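PDB 3C9H: ABC transporter, substrate binding protein from Agrobacterium tumefaciens, which probably captures a solute in the periplasm and delivers it to an ABC transporter, and binds a magnesium ion. Local coordinates for residues Glu168-Arg180 with Met205-Ile219. Numbering follows the deposited sequence.
With CIT (citric acid), chain D.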
ATOM      1  N   GLU A 168     -21.997   6.779  20.417  1.00 46.12           N
ATOM      2  CA  GLU A 168     -20.601   7.154  20.646  1.00 46.00           C
ATOM      3  C   GLU A 168     -19.767   7.118  19.364  1.00 44.81           C
ATOM      4  O   GLU A 168     -19.002   8.057  19.106  1.00 44.93           O
ATOM      5  CB  GLU A 168     -19.957   6.270  21.728  1.00 46.35           C
ATOM      6  CG  GLU A 168     -20.372   6.672  23.147  1.00 49.05           C
ATOM      7  CD  GLU A 168     -19.570   5.966  24.265  1.00 49.66           C
ATOM      8  OE1 GLU A 168     -18.792   5.010  23.978  1.00 54.20           O
ATOM      9  OE2 GLU A 168     -19.746   6.376  25.447  1.00 55.37           O
ATOM     10  N   VAL A 169     -19.920   6.046  18.575  1.00 43.08           N
ATOM     11  CA  VAL A 169     -19.105   5.828  17.363  1.00 41.38           C
ATOM     12  C   VAL A 169     -19.516   6.658  16.163  1.00 39.65           C
ATOM     13  O   VAL A 169     -18.743   6.779  15.221  1.00 38.84           O
ATOM     14  CB  VAL A 169     -19.131   4.354  16.875  1.00 41.35           C
ATOM     15  CG1 VAL A 169     -18.616   3.434  17.949  1.00 41.81           C
ATOM     16  CG2 VAL A 169     -20.530   3.957  16.415  1.00 40.74           C
ATOM     17  N   HIS A 170     -20.726   7.210  16.180  1.00 37.86           N
ATOM     18  CA  HIS A 170     -21.292   7.792  14.969  1.00 36.87           C
ATOM     19  C   HIS A 170     -20.479   8.969  14.414  1.00 35.67           C
ATOM     20  O   HIS A 170     -20.265   9.964  15.102  1.00 35.32           O
ATOM     21  CB  HIS A 170     -22.747   8.216  15.161  1.00 37.37           C
ATOM     22  CG  HIS A 170     -23.422   8.552  13.871  1.00 37.17           C
ATOM     23  ND1 HIS A 170     -24.117   7.619  13.135  1.00 36.81           N
ATOM     24  CD2 HIS A 170     -23.442   9.694  13.149  1.00 37.27           C
ATOM     25  CE1 HIS A 170     -24.552   8.179  12.021  1.00 37.11           C
ATOM     26  NE2 HIS A 170     -24.159   9.439  12.009  1.00 36.76           N
ATOM     27  N   GLY A 171     -20.035   8.838  13.162  1.00 33.88           N
ATOM     28  CA  GLY A 171     -19.145   9.806  12.548  1.00 32.34           C
ATOM     29  C   GLY A 171     -17.744   9.811  13.133  1.00 31.00           C
ATOM     30  O   GLY A 171     -16.987  10.734  12.891  1.00 30.56           O
ATOM     31  N   ARG A 172     -17.392   8.785  13.905  1.00 29.57           N
ATOM     32  CA  ARG A 172     -16.069   8.705  14.517  1.00 29.12           C
ATOM     33  C   ARG A 172     -15.375   7.387  14.157  1.00 27.67           C
ATOM     34  O   ARG A 172     -14.513   6.885  14.885  1.00 26.46           O
ATOM     35  CB  ARG A 172     -16.167   8.927  16.029  1.00 29.50           C
ATOM     36  CG  ARG A 172     -16.645  10.347  16.324  1.00 30.90           C
ATOM     37  CD  ARG A 172     -16.769  10.670  17.783  1.00 32.41           C
ATOM     38  NE  ARG A 172     -15.483  10.611  18.458  1.00 34.89           N
ATOM     39  CZ  ARG A 172     -15.240   9.925  19.574  1.00 36.22           C
ATOM     40  NH1 ARG A 172     -16.197   9.249  20.204  1.00 38.33           N
ATOM     41  NH2 ARG A 172     -14.022   9.935  20.080  1.00 36.57           N
ATOM     42  N   ILE A 173     -15.733   6.845  12.996  1.00 26.16           N
ATOM     43  CA  ILE A 173     -14.948   5.755  12.401  1.00 25.82           C
ATOM     44  C   ILE A 173     -14.602   6.134  10.986  1.00 24.37           C
ATOM     45  O   ILE A 173     -15.263   6.975  10.369  1.00 22.66           O
ATOM     46  CB  ILE A 173     -15.669   4.390  12.434  1.00 25.42           C
ATOM     47  CG1 ILE A 173     -16.942   4.441  11.588  1.00 26.36           C
ATOM     48  CG2 ILE A 173     -15.968   3.987  13.903  1.00 26.08           C
ATOM     49  CD1 ILE A 173     -17.539   3.101  11.332  1.00 25.81           C
ATOM     50  N   ALA A 174     -13.550   5.511  10.469  1.00 24.03           N
ATOM     51  CA  ALA A 174     -13.025   5.893   9.164  1.00 23.30           C
ATOM     52  C   ALA A 174     -12.418   4.708   8.397  1.00 22.74           C
ATOM     53  O   ALA A 174     -11.972   3.725   8.986  1.00 21.40           O
ATOM     54  CB  ALA A 174     -11.987   6.991   9.320  1.00 23.25           C
ATOM     55  N   THR A 175     -12.419   4.840   7.072  1.00 22.45           N
ATOM     56  CA  THR A 175     -11.810   3.874   6.172  1.00 22.21           C
ATOM     57  C   THR A 175     -11.395   4.566   4.862  1.00 22.16           C
ATOM     58  O   THR A 175     -11.599   5.781   4.674  1.00 21.37           O
ATOM     59  CB  THR A 175     -12.760   2.688   5.895  1.00 22.80           C
ATOM     60  OG1 THR A 175     -12.027   1.620   5.288  1.00 23.20           O
ATOM     61  CG2 THR A 175     -13.940   3.102   4.992  1.00 22.77           C
ATOM     62  N   TYR A 176     -10.747   3.802   3.982  1.00 21.31           N
ATOM     63  CA  TYR A 176     -10.349   4.319   2.679  1.00 21.27           C
ATOM     64  C   TYR A 176     -11.581   4.611   1.830  1.00 21.36           C
ATOM     65  O   TYR A 176     -12.518   3.828   1.797  1.00 19.89           O
ATOM     66  CB  TYR A 176      -9.504   3.307   1.911  1.00 21.16           C
ATOM     67  CG  TYR A 176      -8.025   3.364   2.179  1.00 20.98           C
ATOM     68  CD1 TYR A 176      -7.364   2.298   2.787  1.00 22.20           C
ATOM     69  CD2 TYR A 176      -7.280   4.468   1.804  1.00 21.49           C
ATOM     70  CE1 TYR A 176      -5.974   2.343   2.997  1.00 22.30           C
ATOM     71  CE2 TYR A 176      -5.911   4.505   2.006  1.00 20.36           C
ATOM     72  CZ  TYR A 176      -5.272   3.447   2.587  1.00 20.49           C
ATOM     73  OH  TYR A 176      -3.915   3.513   2.766  1.00 20.57           O
ATOM     74  N   ASP A 177     -11.541   5.747   1.167  1.00 21.81           N
ATOM     75  CA  ASP A 177     -12.407   6.030   0.052  1.00 22.65           C
ATOM     76  C   ASP A 177     -11.872   5.254  -1.142  1.00 22.67           C
ATOM     77  O   ASP A 177     -10.879   5.642  -1.755  1.00 21.93           O
ATOM     78  CB  ASP A 177     -12.376   7.515  -0.238  1.00 22.75           C
ATOM     79  CG  ASP A 177     -13.321   7.915  -1.354  1.00 23.44           C
ATOM     80  OD1 ASP A 177     -13.826   7.042  -2.099  1.00 28.21           O
ATOM     81  OD2 ASP A 177     -13.568   9.122  -1.463  1.00 28.24           O
ATOM     82  N   ILE A 178     -12.535   4.161  -1.454  1.00 23.04           N
ATOM     83  CA  ILE A 178     -12.070   3.273  -2.498  1.00 24.08           C
ATOM     84  C   ILE A 178     -12.161   3.895  -3.889  1.00 25.34           C
ATOM     85  O   ILE A 178     -11.511   3.421  -4.817  1.00 26.12           O
ATOM     86  CB  ILE A 178     -12.713   1.885  -2.452  1.00 23.39           C
ATOM     87  CG1 ILE A 178     -14.159   1.883  -2.985  1.00 23.69           C
ATOM     88  CG2 ILE A 178     -12.638   1.311  -1.047  1.00 23.20           C
ATOM     89  CD1 ILE A 178     -14.704   0.495  -3.238  1.00 23.17           C
ATOM     90  N   GLU A 179     -12.936   4.962  -4.020  1.00 26.38           N
ATOM     91  CA  GLU A 179     -13.001   5.697  -5.275  1.00 28.23           C
ATOM     92  C   GLU A 179     -11.761   6.527  -5.503  1.00 28.11           C
ATOM     93  O   GLU A 179     -11.391   6.780  -6.642  1.00 28.86           O
ATOM     94  CB  GLU A 179     -14.229   6.623  -5.320  1.00 28.51           C
ATOM     95  CG  GLU A 179     -15.519   5.888  -5.592  1.00 31.07           C
ATOM     96  CD  GLU A 179     -16.662   6.835  -5.941  1.00 32.67           C
ATOM     97  OE1 GLU A 179     -16.704   7.951  -5.378  1.00 39.29           O
ATOM     98  OE2 GLU A 179     -17.526   6.458  -6.771  1.00 41.64           O
ATOM     99  N   ARG A 180     -11.115   6.953  -4.434  1.00 27.87           N
ATOM    100  CA  ARG A 180      -9.984   7.846  -4.537  1.00 28.90           C
ATOM    101  C   ARG A 180      -8.686   7.212  -4.045  1.00 27.16           C
ATOM    102  O   ARG A 180      -7.612   7.696  -4.364  1.00 25.36           O
ATOM    103  CB  ARG A 180     -10.258   9.090  -3.729  1.00 28.30           C
ATOM    104  CG  ARG A 180     -11.482   9.849  -4.175  1.00 32.80           C
ATOM    105  CD  ARG A 180     -11.338  11.319  -3.860  1.00 36.18           C
ATOM    106  NE  ARG A 180     -10.299  11.819  -4.766  1.00 44.00           N
ATOM    107  CZ  ARG A 180      -9.043  12.150  -4.438  1.00 44.07           C
ATOM    108  NH1 ARG A 180      -8.605  12.121  -3.170  1.00 47.38           N
ATOM    109  NH2 ARG A 180      -8.228  12.531  -5.400  1.00 42.51           N
ATOM    110  N   MET A 205     -20.890   0.246   8.610  1.00 29.05           N
ATOM    111  CA  MET A 205     -20.022   1.431   8.657  1.00 28.55           C
ATOM    112  C   MET A 205     -20.801   2.665   8.165  1.00 29.38           C
ATOM    113  O   MET A 205     -20.681   3.767   8.734  1.00 29.08           O
ATOM    114  CB  MET A 205     -18.722   1.234   7.841  1.00 28.24           C
ATOM    115  CG  MET A 205     -17.662   0.285   8.484  1.00 27.55           C
ATOM    116  SD  MET A 205     -16.032   0.200   7.662  1.00 23.59           S
ATOM    117  CE  MET A 205     -16.522  -0.663   6.197  1.00 29.95           C
ATOM    118  N   GLY A 206     -21.587   2.485   7.104  1.00 29.65           N
ATOM    119  CA  GLY A 206     -22.427   3.574   6.591  1.00 30.09           C
ATOM    120  C   GLY A 206     -23.464   4.060   7.606  1.00 30.73           C
ATOM    121  O   GLY A 206     -23.688   5.256   7.723  1.00 31.29           O
ATOM    122  N   ALA A 207     -24.062   3.131   8.356  1.00 31.22           N
ATOM    123  CA  ALA A 207     -24.990   3.459   9.457  1.00 31.08           C
ATOM    124  C   ALA A 207     -24.296   4.156  10.629  1.00 31.58           C
ATOM    125  O   ALA A 207     -24.890   5.022  11.287  1.00 31.80           O
ATOM    126  CB  ALA A 207     -25.680   2.221   9.928  1.00 30.91           C
ATOM    127  N   ALA A 208     -23.031   3.800  10.869  1.00 30.92           N
ATOM    128  CA  ALA A 208     -22.184   4.513  11.828  1.00 30.23           C
ATOM    129  C   ALA A 208     -21.628   5.842  11.301  1.00 29.74           C
ATOM    130  O   ALA A 208     -20.825   6.493  11.971  1.00 30.35           O
ATOM    131  CB  ALA A 208     -21.045   3.597  12.320  1.00 29.98           C
ATOM    132  N   GLY A 209     -22.042   6.261  10.106  1.00 29.11           N
ATOM    133  CA  GLY A 209     -21.609   7.535   9.562  1.00 28.61           C
ATOM    134  C   GLY A 209     -20.117   7.558   9.260  1.00 28.38           C
ATOM    135  O   GLY A 209     -19.437   8.558   9.525  1.00 28.14           O
ATOM    136  N   VAL A 210     -19.610   6.467   8.684  1.00 27.58           N
ATOM    137  CA  VAL A 210     -18.171   6.351   8.373  1.00 27.25           C
ATOM    138  C   VAL A 210     -17.691   7.492   7.483  1.00 26.64           C
ATOM    139  O   VAL A 210     -18.373   7.870   6.538  1.00 25.95           O
ATOM    140  CB  VAL A 210     -17.821   4.982   7.715  1.00 27.53           C
ATOM    141  CG1 VAL A 210     -18.519   4.821   6.337  1.00 28.60           C
ATOM    142  CG2 VAL A 210     -16.321   4.803   7.588  1.00 26.67           C
ATOM    143  N   LYS A 211     -16.528   8.045   7.822  1.00 26.04           N
ATOM    144  CA  LYS A 211     -15.854   9.050   7.023  1.00 26.15           C
ATOM    145  C   LYS A 211     -14.770   8.380   6.201  1.00 25.40           C
ATOM    146  O   LYS A 211     -14.042   7.527   6.710  1.00 24.83           O
ATOM    147  CB  LYS A 211     -15.230  10.095   7.922  1.00 27.13           C
ATOM    148  CG  LYS A 211     -16.276  10.733   8.876  1.00 28.21           C
ATOM    149  CD  LYS A 211     -15.930  12.161   9.185  1.00 29.85           C
ATOM    150  CE  LYS A 211     -17.105  12.858   9.884  1.00 33.54           C
ATOM    151  NZ  LYS A 211     -18.409  12.428   9.270  1.00 35.94           N
ATOM    152  N   VAL A 212     -14.651   8.772   4.941  1.00 24.36           N
ATOM    153  CA  VAL A 212     -13.724   8.092   4.021  1.00 23.71           C
ATOM    154  C   VAL A 212     -12.637   9.041   3.531  1.00 23.57           C
ATOM    155  O   VAL A 212     -12.890  10.228   3.235  1.00 23.63           O
ATOM    156  CB  VAL A 212     -14.467   7.412   2.861  1.00 23.22           C
ATOM    157  CG1 VAL A 212     -15.431   6.328   3.373  1.00 23.39           C
ATOM    158  CG2 VAL A 212     -15.194   8.413   2.039  1.00 24.53           C
ATOM    159  N   TYR A 213     -11.409   8.537   3.460  1.00 23.30           N
ATOM    160  CA  TYR A 213     -10.257   9.347   3.114  1.00 23.41           C
ATOM    161  C   TYR A 213      -9.416   8.615   2.058  1.00 23.13           C
ATOM    162  O   TYR A 213      -9.483   7.380   1.935  1.00 22.74           O
ATOM    163  CB  TYR A 213      -9.373   9.611   4.355  1.00 24.46           C
ATOM    164  CG  TYR A 213     -10.055  10.473   5.387  1.00 25.97           C
ATOM    165  CD1 TYR A 213      -9.843  11.861   5.407  1.00 26.61           C
ATOM    166  CD2 TYR A 213     -10.956   9.934   6.285  1.00 25.02           C
ATOM    167  CE1 TYR A 213     -10.486  12.669   6.325  1.00 27.40           C
ATOM    168  CE2 TYR A 213     -11.631  10.753   7.208  1.00 26.26           C
ATOM    169  CZ  TYR A 213     -11.391  12.111   7.209  1.00 26.08           C
ATOM    170  OH  TYR A 213     -12.025  12.938   8.107  1.00 29.02           O
ATOM    171  N   SER A 214      -8.589   9.381   1.368  1.00 21.82           N
ATOM    172  CA  SER A 214      -7.723   8.856   0.335  1.00 22.41           C
ATOM    173  C   SER A 214      -6.411   8.291   0.895  1.00 22.00           C
ATOM    174  O   SER A 214      -5.712   7.589   0.189  1.00 20.54           O
ATOM    175  CB  SER A 214      -7.449   9.940  -0.711  1.00 22.91           C
ATOM    176  OG  SER A 214      -6.619  10.991  -0.187  1.00 25.98           O
ATOM    177  N   THR A 215      -6.068   8.593   2.161  1.00 21.71           N
ATOM    178  CA  THR A 215      -4.790   8.165   2.704  1.00 21.44           C
ATOM    179  C   THR A 215      -4.909   7.553   4.112  1.00 21.60           C
ATOM    180  O   THR A 215      -5.766   7.935   4.898  1.00 22.09           O
ATOM    181  CB  THR A 215      -3.809   9.342   2.700  1.00 20.93           C
ATOM    182  OG1 THR A 215      -4.230  10.320   3.666  1.00 20.74           O
ATOM    183  CG2 THR A 215      -3.711   9.988   1.245  1.00 21.05           C
ATOM    184  N   SER A 216      -4.032   6.597   4.420  1.00 22.15           N
ATOM    185  CA  SER A 216      -3.943   6.050   5.763  1.00 20.96           C
ATOM    186  C   SER A 216      -3.512   7.131   6.713  1.00 21.31           C
ATOM    187  O   SER A 216      -4.032   7.209   7.829  1.00 20.48           O
ATOM    188  CB  SER A 216      -2.962   4.874   5.849  1.00 20.53           C
ATOM    189  OG  SER A 216      -3.567   3.656   5.463  1.00 20.33           O
ATOM    190  N   SER A 217      -2.584   7.988   6.277  1.00 21.39           N
ATOM    191  CA  SER A 217      -2.054   9.034   7.161  1.00 22.73           C
ATOM    192  C   SER A 217      -3.154   9.972   7.678  1.00 22.33           C
ATOM    193  O   SER A 217      -3.128  10.344   8.852  1.00 22.41           O
ATOM    194  CB  SER A 217      -0.954   9.839   6.488  1.00 23.52           C
ATOM    195  OG  SER A 217      -1.467  10.411   5.307  1.00 27.96           O
ATOM    196  N   ALA A 218      -4.112  10.350   6.824  1.00 22.71           N
ATOM    197  CA  ALA A 218      -5.241  11.205   7.248  1.00 22.80           C
ATOM    198  C   ALA A 218      -6.064  10.527   8.357  1.00 23.24           C
ATOM    199  O   ALA A 218      -6.520  11.155   9.315  1.00 22.21           O
ATOM    200  CB  ALA A 218      -6.161  11.570   6.053  1.00 22.31           C
ATOM    201  N   ILE A 219      -6.276   9.236   8.206  1.00 22.84           N
ATOM    202  CA  ILE A 219      -7.051   8.487   9.186  1.00 22.43           C
ATOM    203  C   ILE A 219      -6.225   8.345  10.466  1.00 22.81           C
ATOM    204  O   ILE A 219      -6.712   8.614  11.545  1.00 22.59           O
ATOM    205  CB  ILE A 219      -7.485   7.131   8.639  1.00 22.76           C
ATOM    206  CG1 ILE A 219      -8.471   7.313   7.469  1.00 22.61           C
ATOM    207  CG2 ILE A 219      -8.080   6.270   9.782  1.00 21.69           C
ATOM    208  CD1 ILE A 219      -8.740   6.014   6.663  1.00 22.21           C
TER
HETATM  209  C1  CIT D 402       0.151   4.138   0.076  1.00 17.93           C
HETATM  210  O1  CIT D 402       0.891   3.314  -0.532  1.00 17.54           O
HETATM  211  O2  CIT D 402       0.618   4.847   0.992  1.00 17.63           O
HETATM  212  C2  CIT D 402      -1.312   4.251  -0.261  1.00 17.50           C
HETATM  213  C3  CIT D 402      -1.860   5.688  -0.189  1.00 17.42           C
HETATM  214  O7  CIT D 402      -0.980   6.592  -0.925  1.00 19.10           O
HETATM  215  C4  CIT D 402      -3.250   5.772  -0.809  1.00 18.12           C
HETATM  216  C5  CIT D 402      -3.258   5.482  -2.277  1.00 17.92           C
HETATM  217  O3  CIT D 402      -4.123   4.701  -2.788  1.00 16.88           O
HETATM  218  O4  CIT D 402      -2.420   6.093  -2.958  1.00 16.89           O
HETATM  219  C6  CIT D 402      -1.965   6.195   1.259  1.00 19.20           C
HETATM  220  O5  CIT D 402      -1.347   7.219   1.659  1.00 17.96           O
HETATM  221  O6  CIT D 402      -2.657   5.593   2.088  1.00 19.63           O
HETATM  222  O   HOH W   1     -12.551  10.994   0.154  1.00 43.42           O
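Strands 173-176 and 211-213 run parallel with their axes 34° apart, zipped by a ladder from Lys211 N to Ile173 O through to Asp177 N on Tyr213 O (2.7 Å). Just before the strands, Gly171 N donates to Ala208 O at 2.7 Å, tying the turn 169-172 to the Schellman end of helix 198-207. There the His170 ring lays one face over Gly209 CA, a CH-pi contact. On the sheet face carrying Thr175 and Val212, Thr175 CG2 lies beside Val212 CG1, while its OG1 bonds to Tyr232 O. With CG1 set between its backbone N and carbonyl carbon (chi1 64°), Ile173 brings CD1 to 3.7 Å from Ala208 CB and crosses Met205 at about a right angle. The other face packs Ala174 CB against Ile219 CG1 at 4.0 Å. At the end of the ladder, a water donates to both Asp177 OD2 and Val212 O. The Tyr176 ring reaches past Ser214 to helix 216-224, where its OH receives a 2.7 Å bond from Ser216 OG. Tyr176 OH in turn donates to citrate O6 at 2.5 Å. Ser216 N grips the same oxygen nearly straight (165°), so the carboxylate sits at the helix start, which Thr215 OG1 caps. Parallel strands delivering loops and a helix N-terminus to a ligand are characteristic of periplasmic binding proteins; here the citrate, probably from the crystallisation liquor, also bonds to Ser41, a magnesium ligand.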